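Local atomic coordinates of iron transport multicopper oxidase FET3 (Saccharomyces cerevisiae, PDB entry 1ZPU), a protein that oxidises ferrous iron to ferric iron at the cell surface, reducing oxygen to water with four bound copper ions, as the first step of high-affinity iron uptake. Residues Arg43-Thr49 / Thr88-Thr94; Cys81-Ser87 / Val499-Val505. One frame throughout, in Å; residues are numbered along the deposited sequence.

Interaction 1. Residues Arg43-Thr49 / Thr88-Thr94; sequences RVQIYLT and TMLYNFT. With NAG (2-acetamido-2-deoxy-beta-D-glucopyranose), chain K.
A sugar is attached to one face of this strand pair: N92 carries an N-linked N-acetylglucosamine on ND2, and R43 from the neighbouring strand bonds to the asparagine and packs against the sugar. NH1 of R43 donates to OD1 of N92 at 2.9 Å, a somewhat bent bond (147° at the hydrogen) that comes in 38° above the carbonyl plane. Guanidinium and amide stand nearly perpendicular, and the arginine's bend at chi3 (-66°) lays the guanidinium against the pyranose, its CZ 3.6 Å from C5 of the sugar. Q45 runs alongside N92, its NE2 3.3 Å from C1 of the sugar, while its OE1 makes a weak hydrogen bond to T4.

Residues 43-49 and 88-94 pair antiparallel within the first cupredoxin domain, joined by six backbone bonds in which V44, I46 and L48 each exchange N-H and C=O with F93, Y91 and M89. Farther along the glycan face, L90 sets CD1 over the centre of the Y47 ring, 3.7 Å from its centroid, a CH-pi contact suited to a branched aliphatic chain. T49 and T88 close the row with a hydroxyl-hydroxyl bond of 3.1 Å.

The opposite face is apolar and buried, as the interior of a beta sandwich requires. V44 offers its CB to one face of the F93 ring, 4.3 Å from the centroid, and both side chains reach F120 of the facing sheet. Y91 packs here too; its hydroxyl is hydrogen-bonded to OE1 of Q80 and the backbone N of M59. The chemistry thus gathers polar groups round the glycan at the R43-N92 end, where T94 completes the N-X-T sequon, whereas V44, I46, L48, M89, Y91 and F93 fill the sandwich interior, Y91 within about 7 Å of the copper ligands H60 and H107.

Interaction 2. Residues Cys81-Ser87 / Val499-Val505; sequences CPIAPGS and VCQSCSV. With NAG (2-acetamido-2-deoxy-beta-D-glucopyranose), chain J; NAG (2-acetamido-2-deoxy-beta-D-glucopyranose), chain B.
No aromatic ring takes part; the puckered pyrrolidine of P82 takes that place, with CD against SG of C503 at 4.0 Å and V505 CG2 slightly farther off, while its CG touches C6 of an N-acetylglucosamine at 3.8 Å. That sugar belongs to the glycan of N56, and N56 and F77 also touch the ring. Beside P82, the disulfide between C81 and C500 (SG to SG 2.1 Å) joins the two segments covalently. The C81 sulfur sits between its own backbone N and carbonyl carbon (chi1 55°), directed at the helix, and CB of C81 rests on CG1 of V505 at 3.6 Å.

V499 turns CG1 against the P82-I83 backbone, and A84, small enough to let the chains close in, sets its methyl 4.1 Å from CA of C503. Helix 494-502 comes after the last strand of the third cupredoxin domain, 474-479, with helix 481-486 between them, so the disulfide staples the C-terminal region to the first domain, linking cysteines more than 400 residues apart. The helix finishes in a Schellman motif: S504 takes positive phi, and the N-H groups of S504 and V505 bond back to the carbonyls of Q501 and C500.

On the other segment, A84 to S87 form a type II turn, where P85 supplies the rigid first corner and G86 tolerates a positive phi at which a CB would collide with the P85 carbonyl. The turn presents S87, whose OG accepts a hydrogen bond from OG of S502 at 2.8 Å. With an alanine in place of S87, the S502 hydroxyl would probably lose this acceptor and be left free to turn. The CB of I83 is directed away from the helix, and the side chain packs on M89 and Y91 of strand 88-94, though its CG1 still touches CG1 of V499.

Along the chain the segments alternate: 43-49, then 81-87, which runs straight into strand 88-94, and finally 499-505. The centres of interactions 1 and 2 lie 15 Å apart. Strand 88-94 is an edge strand of its four-stranded sheet, and helix 494-502 packs beside it, N495 bonding to the backbone of T88 and L90. M89 is one bridge between them, with its side chain against both I83 and V499 (CB to V499 CG2 3.7 Å); T49 CG2 also lies 3.6 Å from S87 O. The C-terminal helix, covalently tied to the loop 81-87 that precedes strand 88-94, is thus joined by packing and hydrogen bonds to the first domain's sheet.

Interaction 1. Residues Arg43-Thr49 / Thr88-Thr94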
ATOM      1  N   ARG A  43     -22.206  -3.100   4.778  1.00 68.82           N
ATOM      2  CA  ARG A  43     -21.946  -1.670   4.709  1.00 68.73           C
ATOM      3  C   ARG A  43     -21.054  -1.261   5.879  1.00 68.70           C
ATOM      4  O   ARG A  43     -21.288  -1.652   7.013  1.00 68.62           O
ATOM      5  CB  ARG A  43     -23.254  -0.874   4.721  1.00 68.49           C
ATOM      6  CG  ARG A  43     -23.057   0.631   4.602  1.00 68.44           C
ATOM      7  CD  ARG A  43     -24.365   1.390   4.411  1.00 68.45           C
ATOM      8  NE  ARG A  43     -25.015   1.089   3.135  1.00 68.06           N
ATOM      9  CZ  ARG A  43     -24.658   1.599   1.959  1.00 67.74           C
ATOM     10  NH1 ARG A  43     -23.645   2.449   1.875  1.00 67.78           N
ATOM     11  NH2 ARG A  43     -25.323   1.259   0.863  1.00 67.57           N
ATOM     12  N   VAL A  44     -20.023  -0.479   5.585  1.00 68.76           N
ATOM     13  CA  VAL A  44     -19.140   0.057   6.620  1.00 68.70           C
ATOM     14  C   VAL A  44     -19.268   1.570   6.648  1.00 68.77           C
ATOM     15  O   VAL A  44     -19.073   2.235   5.628  1.00 68.97           O
ATOM     16  CB  VAL A  44     -17.640  -0.345   6.407  1.00 68.71           C
ATOM     17  CG1 VAL A  44     -16.768   0.205   7.522  1.00 68.55           C
ATOM     18  CG2 VAL A  44     -17.473  -1.860   6.331  1.00 68.48           C
ATOM     19  N   GLN A  45     -19.605   2.098   7.818  1.00 68.71           N
ATOM     20  CA  GLN A  45     -19.734   3.541   8.021  1.00 68.55           C
ATOM     21  C   GLN A  45     -18.806   4.041   9.134  1.00 68.74           C
ATOM     22  O   GLN A  45     -19.103   3.880  10.314  1.00 68.79           O
ATOM     23  CB  GLN A  45     -21.179   3.901   8.338  1.00 68.33           C
ATOM     24  CG  GLN A  45     -22.176   3.448   7.278  1.00 68.06           C
ATOM     25  CD  GLN A  45     -23.614   3.784   7.645  1.00 67.59           C
ATOM     26  OE1 GLN A  45     -23.958   3.863   8.816  1.00 66.97           O
ATOM     27  NE2 GLN A  45     -24.456   3.974   6.643  1.00 66.33           N
ATOM     28  N   ILE A  46     -17.685   4.647   8.748  1.00 68.64           N
ATOM     29  CA  ILE A  46     -16.733   5.178   9.715  1.00 68.58           C
ATOM     30  C   ILE A  46     -16.798   6.702   9.788  1.00 68.77           C
ATOM     31  O   ILE A  46     -16.585   7.392   8.794  1.00 68.98           O
ATOM     32  CB  ILE A  46     -15.283   4.711   9.415  1.00 68.53           C
ATOM     33  CG1 ILE A  46     -15.253   3.199   9.235  1.00 68.05           C
ATOM     34  CG2 ILE A  46     -14.343   5.115  10.542  1.00 68.21           C
ATOM     35  CD1 ILE A  46     -14.033   2.688   8.634  1.00 67.14           C
ATOM     36  N   TYR A  47     -17.114   7.211  10.975  1.00 68.70           N
ATOM     37  CA  TYR A  47     -17.011   8.628  11.263  1.00 68.64           C
ATOM     38  C   TYR A  47     -15.611   8.892  11.775  1.00 68.71           C
ATOM     39  O   TYR A  47     -15.312   8.609  12.937  1.00 68.92           O
ATOM     40  CB  TYR A  47     -18.008   9.038  12.347  1.00 68.35           C
ATOM     41  CG  TYR A  47     -19.430   9.052  11.874  1.00 68.56           C
ATOM     42  CD1 TYR A  47     -20.268   7.960  12.098  1.00 68.68           C
ATOM     43  CD2 TYR A  47     -19.950  10.157  11.199  1.00 67.84           C
ATOM     44  CE1 TYR A  47     -21.595   7.972  11.656  1.00 67.74           C
ATOM     45  CE2 TYR A  47     -21.260  10.170  10.761  1.00 67.66           C
ATOM     46  CZ  TYR A  47     -22.079   9.075  10.992  1.00 67.40           C
ATOM     47  OH  TYR A  47     -23.386   9.084  10.557  1.00 68.15           O
ATOM     48  N   LEU A  48     -14.743   9.415  10.916  1.00 68.63           N
ATOM     49  CA  LEU A  48     -13.393   9.769  11.348  1.00 68.40           C
ATOM     50  C   LEU A  48     -13.362  11.236  11.750  1.00 68.59           C
ATOM     51  O   LEU A  48     -13.777  12.113  10.988  1.00 68.63           O
ATOM     52  CB  LEU A  48     -12.360   9.503  10.257  1.00 67.80           C
ATOM     53  CG  LEU A  48     -10.954   9.026  10.631  1.00 67.28           C
ATOM     54  CD1 LEU A  48     -10.021   9.252   9.458  1.00 67.17           C
ATOM     55  CD2 LEU A  48     -10.376   9.669  11.865  1.00 66.31           C
ATOM     56  N   THR A  49     -12.883  11.496  12.958  1.00 68.57           N
ATOM     57  CA  THR A  49     -12.735  12.855  13.436  1.00 68.61           C
ATOM     58  C   THR A  49     -11.273  13.168  13.664  1.00 68.64           C
ATOM     59  O   THR A  49     -10.586  12.478  14.398  1.00 68.64           O
ATOM     60  CB  THR A  49     -13.509  13.092  14.740  1.00 68.59           C
ATOM     61  OG1 THR A  49     -14.873  12.711  14.551  1.00 68.66           O
ATOM     62  CG2 THR A  49     -13.442  14.566  15.148  1.00 67.83           C
ATOM     63  N   THR A  88     -15.031  16.135  10.783  1.00 69.03           N
ATOM     64  CA  THR A  88     -15.431  14.735  10.794  1.00 68.86           C
ATOM     65  C   THR A  88     -15.828  14.313   9.388  1.00 68.81           C
ATOM     66  O   THR A  88     -16.785  14.840   8.833  1.00 68.90           O
ATOM     67  CB  THR A  88     -16.668  14.504  11.709  1.00 68.90           C
ATOM     68  OG1 THR A  88     -16.386  14.933  13.047  1.00 68.83           O
ATOM     69  CG2 THR A  88     -17.080  13.027  11.718  1.00 69.03           C
ATOM     70  N   MET A  89     -15.107  13.356   8.819  1.00 68.70           N
ATOM     71  CA  MET A  89     -15.514  12.793   7.543  1.00 68.57           C
ATOM     72  C   MET A  89     -16.188  11.432   7.734  1.00 68.69           C
ATOM     73  O   MET A  89     -15.743  10.614   8.541  1.00 68.66           O
ATOM     74  CB  MET A  89     -14.337  12.746   6.562  1.00 68.46           C
ATOM     75  CG  MET A  89     -14.522  11.803   5.371  1.00 68.53           C
ATOM     76  SD  MET A  89     -13.756  12.289   3.806  1.00 67.94           S
ATOM     77  CE  MET A  89     -12.300  13.154   4.332  1.00 68.71           C
ATOM     78  N   LEU A  90     -17.285  11.221   7.013  1.00 68.70           N
ATOM     79  CA  LEU A  90     -17.970   9.947   7.028  1.00 68.67           C
ATOM     80  C   LEU A  90     -17.564   9.130   5.817  1.00 68.74           C
ATOM     81  O   LEU A  90     -17.781   9.541   4.679  1.00 68.93           O
ATOM     82  CB  LEU A  90     -19.485  10.138   7.082  1.00 68.53           C
ATOM     83  CG  LEU A  90     -20.355   8.887   6.907  1.00 68.51           C
ATOM     84  CD1 LEU A  90     -20.106   7.825   7.991  1.00 68.27           C
ATOM     85  CD2 LEU A  90     -21.805   9.283   6.863  1.00 67.85           C
ATOM     86  N   TYR A  91     -16.951   7.983   6.079  1.00 68.82           N
ATOM     87  CA  TYR A  91     -16.623   7.014   5.046  1.00 68.79           C
ATOM     88  C   TYR A  91     -17.746   5.980   5.015  1.00 68.92           C
ATOM     89  O   TYR A  91     -17.930   5.231   5.968  1.00 69.11           O
ATOM     90  CB  TYR A  91     -15.252   6.370   5.328  1.00 68.58           C
ATOM     91  CG  TYR A  91     -14.080   7.316   5.122  1.00 68.30           C
ATOM     92  CD1 TYR A  91     -13.507   8.000   6.193  1.00 68.31           C
ATOM     93  CD2 TYR A  91     -13.553   7.538   3.850  1.00 68.41           C
ATOM     94  CE1 TYR A  91     -12.431   8.886   6.005  1.00 68.18           C
ATOM     95  CE2 TYR A  91     -12.475   8.414   3.647  1.00 68.43           C
ATOM     96  CZ  TYR A  91     -11.919   9.088   4.727  1.00 68.73           C
ATOM     97  OH  TYR A  91     -10.856   9.953   4.519  1.00 68.42           O
ATOM     98  N   ASN A  92     -18.499   5.959   3.922  1.00 68.86           N
ATOM     99  CA  ASN A  92     -19.719   5.179   3.830  1.00 68.84           C
ATOM    100  C   ASN A  92     -19.686   4.390   2.542  1.00 68.88           C
ATOM    101  O   ASN A  92     -19.860   4.949   1.466  1.00 69.10           O
ATOM    102  CB  ASN A  92     -20.909   6.133   3.847  1.00 69.14           C
ATOM    103  CG  ASN A  92     -22.245   5.434   4.002  1.00 69.20           C
ATOM    104  OD1 ASN A  92     -22.368   4.218   3.800  1.00 69.59           O
ATOM    105  ND2 ASN A  92     -23.261   6.218   4.382  1.00 68.63           N
ATOM    106  N   PHE A  93     -19.442   3.091   2.654  1.00 68.91           N
ATOM    107  CA  PHE A  93     -19.250   2.243   1.480  1.00 68.80           C
ATOM    108  C   PHE A  93     -19.660   0.806   1.736  1.00 68.94           C
ATOM    109  O   PHE A  93     -19.681   0.350   2.873  1.00 68.94           O
ATOM    110  CB  PHE A  93     -17.800   2.305   0.990  1.00 68.47           C
ATOM    111  CG  PHE A  93     -16.789   1.801   1.986  1.00 68.32           C
ATOM    112  CD1 PHE A  93     -16.355   0.482   1.956  1.00 68.62           C
ATOM    113  CD2 PHE A  93     -16.248   2.649   2.939  1.00 68.13           C
ATOM    114  CE1 PHE A  93     -15.404   0.011   2.872  1.00 68.41           C
ATOM    115  CE2 PHE A  93     -15.301   2.181   3.858  1.00 68.59           C
ATOM    116  CZ  PHE A  93     -14.879   0.863   3.823  1.00 67.93           C
ATOM    117  N   THR A  94     -19.988   0.099   0.661  1.00 69.17           N
ATOM    118  CA  THR A  94     -20.310  -1.320   0.736  1.00 69.32           C
ATOM    119  C   THR A  94     -19.106  -2.112   0.274  1.00 69.38           C
ATOM    120  O   THR A  94     -18.122  -1.543  -0.209  1.00 69.40           O
ATOM    121  CB  THR A  94     -21.489  -1.684  -0.150  1.00 69.21           C
ATOM    122  OG1 THR A  94     -22.003  -0.498  -0.756  1.00 70.04           O
ATOM    123  CG2 THR A  94     -22.577  -2.343   0.661  1.00 69.22           C
TER
HETATM  124  C1  NAG K   1     -24.566   5.854   3.894  1.00 68.79           C
HETATM  125  C2  NAG K   1     -25.592   6.970   4.112  1.00 68.67           C
HETATM  126  C3  NAG K   1     -26.985   6.427   3.826  1.00 70.09           C
HETATM  127  C4  NAG K   1     -27.024   5.878   2.407  1.00 70.85           C
HETATM  128  C5  NAG K   1     -25.806   5.022   2.040  1.00 70.41           C
HETATM  129  C6  NAG K   1     -25.710   4.860   0.522  1.00 70.57           C
HETATM  130  C7  NAG K   1     -25.785   7.337   6.604  1.00 66.05           C
HETATM  131  C8  NAG K   1     -27.219   7.047   6.981  1.00 67.15           C
HETATM  132  N2  NAG K   1     -25.506   7.726   5.363  1.00 66.63           N
HETATM  133  O3  NAG K   1     -27.935   7.473   3.925  1.00 71.15           O
HETATM  134  O4  NAG K   1     -28.214   5.138   2.246  1.00 72.52           O
HETATM  135  O5  NAG K   1     -24.583   5.577   2.507  1.00 69.54           O
HETATM  136  O6  NAG K   1     -26.087   6.061  -0.123  1.00 70.35           O
HETATM  137  O7  NAG K   1     -24.900   7.254   7.448  1.00 64.95           O

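Interaction 2. Residues Cys81-Ser87 / Val499-Val505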
ATOM      1  N   CYS A  81     -10.770  16.178  -0.222  1.00 69.46           N
ATOM      2  CA  CYS A  81      -9.818  17.133   0.322  1.00 69.91           C
ATOM      3  C   CYS A  81      -9.459  16.645   1.737  1.00 69.58           C
ATOM      4  O   CYS A  81     -10.176  15.804   2.282  1.00 69.59           O
ATOM      5  CB  CYS A  81     -10.383  18.549   0.284  1.00 69.83           C
ATOM      6  SG  CYS A  81     -11.943  18.692   1.113  1.00 73.88           S
ATOM      7  N   PRO A  82      -8.333  17.125   2.314  1.00 69.48           N
ATOM      8  CA  PRO A  82      -7.856  16.616   3.607  1.00 69.29           C
ATOM      9  C   PRO A  82      -8.790  16.952   4.760  1.00 69.14           C
ATOM     10  O   PRO A  82      -9.463  17.993   4.717  1.00 69.30           O
ATOM     11  CB  PRO A  82      -6.536  17.370   3.811  1.00 69.35           C
ATOM     12  CG  PRO A  82      -6.144  17.859   2.474  1.00 69.42           C
ATOM     13  CD  PRO A  82      -7.432  18.172   1.798  1.00 69.68           C
ATOM     14  N   ILE A  83      -8.824  16.089   5.777  1.00 68.78           N
ATOM     15  CA  ILE A  83      -9.635  16.346   6.960  1.00 68.74           C
ATOM     16  C   ILE A  83      -8.910  17.290   7.909  1.00 68.82           C
ATOM     17  O   ILE A  83      -7.890  16.934   8.494  1.00 68.80           O
ATOM     18  CB  ILE A  83     -10.032  15.067   7.723  1.00 68.77           C
ATOM     19  CG1 ILE A  83     -10.685  14.056   6.796  1.00 68.60           C
ATOM     20  CG2 ILE A  83     -10.985  15.393   8.872  1.00 68.08           C
ATOM     21  CD1 ILE A  83     -10.531  12.634   7.278  1.00 68.53           C
ATOM     22  N   ALA A  84      -9.460  18.491   8.054  1.00 68.82           N
ATOM     23  CA  ALA A  84      -8.896  19.519   8.925  1.00 68.85           C
ATOM     24  C   ALA A  84      -9.144  19.208  10.401  1.00 68.83           C
ATOM     25  O   ALA A  84     -10.131  18.552  10.733  1.00 68.88           O
ATOM     26  CB  ALA A  84      -9.486  20.877   8.574  1.00 68.88           C
ATOM     27  N   PRO A  85      -8.244  19.671  11.292  1.00 68.77           N
ATOM     28  CA  PRO A  85      -8.473  19.539  12.731  1.00 68.81           C
ATOM     29  C   PRO A  85      -9.867  20.003  13.146  1.00 68.84           C
ATOM     30  O   PRO A  85     -10.284  21.104  12.783  1.00 69.10           O
ATOM     31  CB  PRO A  85      -7.404  20.449  13.340  1.00 68.66           C
ATOM     32  CG  PRO A  85      -6.303  20.443  12.351  1.00 68.47           C
ATOM     33  CD  PRO A  85      -6.947  20.315  11.001  1.00 68.56           C
ATOM     34  N   GLY A  86     -10.578  19.157  13.886  1.00 68.83           N
ATOM     35  CA  GLY A  86     -11.935  19.440  14.338  1.00 68.70           C
ATOM     36  C   GLY A  86     -13.020  18.828  13.468  1.00 68.72           C
ATOM     37  O   GLY A  86     -14.133  18.582  13.942  1.00 68.62           O
ATOM     38  N   SER A  87     -12.694  18.578  12.201  1.00 68.77           N
ATOM     39  CA  SER A  87     -13.667  18.083  11.230  1.00 68.92           C
ATOM     40  C   SER A  87     -13.879  16.568  11.286  1.00 68.99           C
ATOM     41  O   SER A  87     -13.038  15.820  11.787  1.00 69.01           O
ATOM     42  CB  SER A  87     -13.299  18.541   9.818  1.00 68.91           C
ATOM     43  OG  SER A  87     -13.458  19.953   9.686  1.00 69.36           O
ATOM     44  N   VAL A 499     -16.503  18.865   4.820  1.00 69.25           N
ATOM     45  CA  VAL A 499     -15.069  18.668   5.081  1.00 69.16           C
ATOM     46  C   VAL A 499     -14.234  19.679   4.304  1.00 69.19           C
ATOM     47  O   VAL A 499     -13.333  20.306   4.864  1.00 69.19           O
ATOM     48  CB  VAL A 499     -14.580  17.231   4.675  1.00 69.31           C
ATOM     49  CG1 VAL A 499     -13.076  17.071   4.885  1.00 69.02           C
ATOM     50  CG2 VAL A 499     -15.305  16.162   5.444  1.00 69.33           C
ATOM     51  N   CYS A 500     -14.538  19.817   3.014  1.00 69.25           N
ATOM     52  CA  CYS A 500     -13.840  20.745   2.124  1.00 69.34           C
ATOM     53  C   CYS A 500     -13.940  22.199   2.541  1.00 69.36           C
ATOM     54  O   CYS A 500     -12.920  22.868   2.623  1.00 69.48           O
ATOM     55  CB  CYS A 500     -14.309  20.576   0.684  1.00 69.47           C
ATOM     56  SG  CYS A 500     -13.296  19.439  -0.260  1.00 70.45           S
ATOM     57  N   GLN A 501     -15.154  22.685   2.805  1.00 69.38           N
ATOM     58  CA  GLN A 501     -15.352  24.075   3.245  1.00 69.50           C
ATOM     59  C   GLN A 501     -14.614  24.336   4.551  1.00 69.53           C
ATOM     60  O   GLN A 501     -14.015  25.396   4.727  1.00 69.79           O
ATOM     61  CB  GLN A 501     -16.833  24.413   3.448  1.00 69.40           C
ATOM     62  CG  GLN A 501     -17.668  24.415   2.200  1.00 69.34           C
ATOM     63  CD  GLN A 501     -19.111  24.089   2.503  1.00 69.93           C
ATOM     64  OE1 GLN A 501     -19.428  22.970   2.916  1.00 69.69           O
ATOM     65  NE2 GLN A 501     -20.003  25.069   2.307  1.00 70.03           N
ATOM     66  N   SER A 502     -14.677  23.365   5.457  1.00 69.33           N
ATOM     67  CA  SER A 502     -14.053  23.458   6.764  1.00 69.46           C
ATOM     68  C   SER A 502     -12.531  23.498   6.628  1.00 69.38           C
ATOM     69  O   SER A 502     -11.825  23.978   7.517  1.00 69.26           O
ATOM     70  CB  SER A 502     -14.473  22.240   7.590  1.00 69.78           C
ATOM     71  OG  SER A 502     -14.447  22.502   8.979  1.00 70.56           O
ATOM     72  N   CYS A 503     -12.049  22.983   5.501  1.00 69.66           N
ATOM     73  CA  CYS A 503     -10.625  22.888   5.179  1.00 69.53           C
ATOM     74  C   CYS A 503     -10.163  24.065   4.320  1.00 69.45           C
ATOM     75  O   CYS A 503      -8.964  24.218   4.057  1.00 69.25           O
ATOM     76  CB  CYS A 503     -10.390  21.599   4.405  1.00 69.39           C
ATOM     77  SG  CYS A 503      -8.673  21.146   4.169  1.00 70.69           S
ATOM     78  N   SER A 504     -11.128  24.884   3.892  1.00 69.38           N
ATOM     79  CA  SER A 504     -10.934  25.925   2.872  1.00 69.36           C
ATOM     80  C   SER A 504     -10.226  25.410   1.601  1.00 69.25           C
ATOM     81  O   SER A 504      -9.232  25.977   1.149  1.00 69.11           O
ATOM     82  CB  SER A 504     -10.215  27.146   3.461  1.00 69.48           C
ATOM     83  OG  SER A 504     -10.935  27.683   4.556  1.00 69.89           O
ATOM     84  N   VAL A 505     -10.751  24.317   1.051  1.00 69.33           N
ATOM     85  CA  VAL A 505     -10.307  23.731  -0.221  1.00 69.26           C
ATOM     86  C   VAL A 505     -11.501  23.742  -1.178  1.00 69.41           C
ATOM     87  O   VAL A 505     -12.599  23.283  -0.825  1.00 69.57           O
ATOM     88  CB  VAL A 505      -9.812  22.263  -0.039  1.00 69.15           C
ATOM     89  CG1 VAL A 505      -9.557  21.589  -1.390  1.00 68.82           C
ATOM     90  CG2 VAL A 505      -8.558  22.216   0.823  1.00 68.84           C
TER
HETATM   91  C1  NAG J   2      -2.713  24.556   2.334  1.00 74.74           C
HETATM   92  C2  NAG J   2      -2.918  26.044   2.103  1.00 73.59           C
HETATM   93  C3  NAG J   2      -2.641  26.405   0.635  1.00 73.35           C
HETATM   94  C4  NAG J   2      -1.287  25.819   0.183  1.00 73.31           C
HETATM   95  C5  NAG J   2      -1.161  24.349   0.603  1.00 73.41           C
HETATM   96  C6  NAG J   2       0.168  23.678   0.230  1.00 73.29           C
HETATM   97  C7  NAG J   2      -5.442  26.426   2.226  1.00 75.19           C
HETATM   98  C8  NAG J   2      -5.786  25.670   0.962  1.00 75.46           C
HETATM   99  N2  NAG J   2      -4.182  26.484   2.684  1.00 74.03           N
HETATM  100  O3  NAG J   2      -2.687  27.812   0.448  1.00 71.17           O
HETATM  101  O4  NAG J   2      -1.112  25.961  -1.215  1.00 73.59           O
HETATM  102  O5  NAG J   2      -1.373  24.273   1.995  1.00 74.26           O
HETATM  103  O6  NAG J   2       0.464  22.612   1.126  1.00 72.11           O
HETATM  104  O7  NAG J   2      -6.342  27.009   2.844  1.00 74.69           O
HETATM  105  C1  NAG B   1      -3.610  20.731   5.844  1.00 74.39           C
HETATM  106  C2  NAG B   1      -2.144  21.152   5.615  1.00 76.85           C
HETATM  107  C3  NAG B   1      -2.012  22.572   5.039  1.00 76.92           C
HETATM  108  C4  NAG B   1      -3.009  22.855   3.910  1.00 75.92           C
HETATM  109  C5  NAG B   1      -4.422  22.352   4.205  1.00 75.95           C
HETATM  110  C6  NAG B   1      -4.926  21.382   3.121  1.00 75.90           C
HETATM  111  C7  NAG B   1      -0.292  20.080   6.780  1.00 80.07           C
HETATM  112  C8  NAG B   1       1.106  20.547   6.465  1.00 79.25           C
HETATM  113  N2  NAG B   1      -1.280  20.996   6.789  1.00 77.56           N
HETATM  114  O3  NAG B   1      -0.707  22.745   4.519  1.00 77.84           O
HETATM  115  O4  NAG B   1      -3.061  24.241   3.697  1.00 76.02           O
HETATM  116  O5  NAG B   1      -4.484  21.802   5.526  1.00 76.31           O
HETATM  117  O6  NAG B   1      -5.003  22.015   1.858  1.00 75.31           O
HETATM  118  O7  NAG B   1      -0.486  18.867   6.997  1.00 83.15           O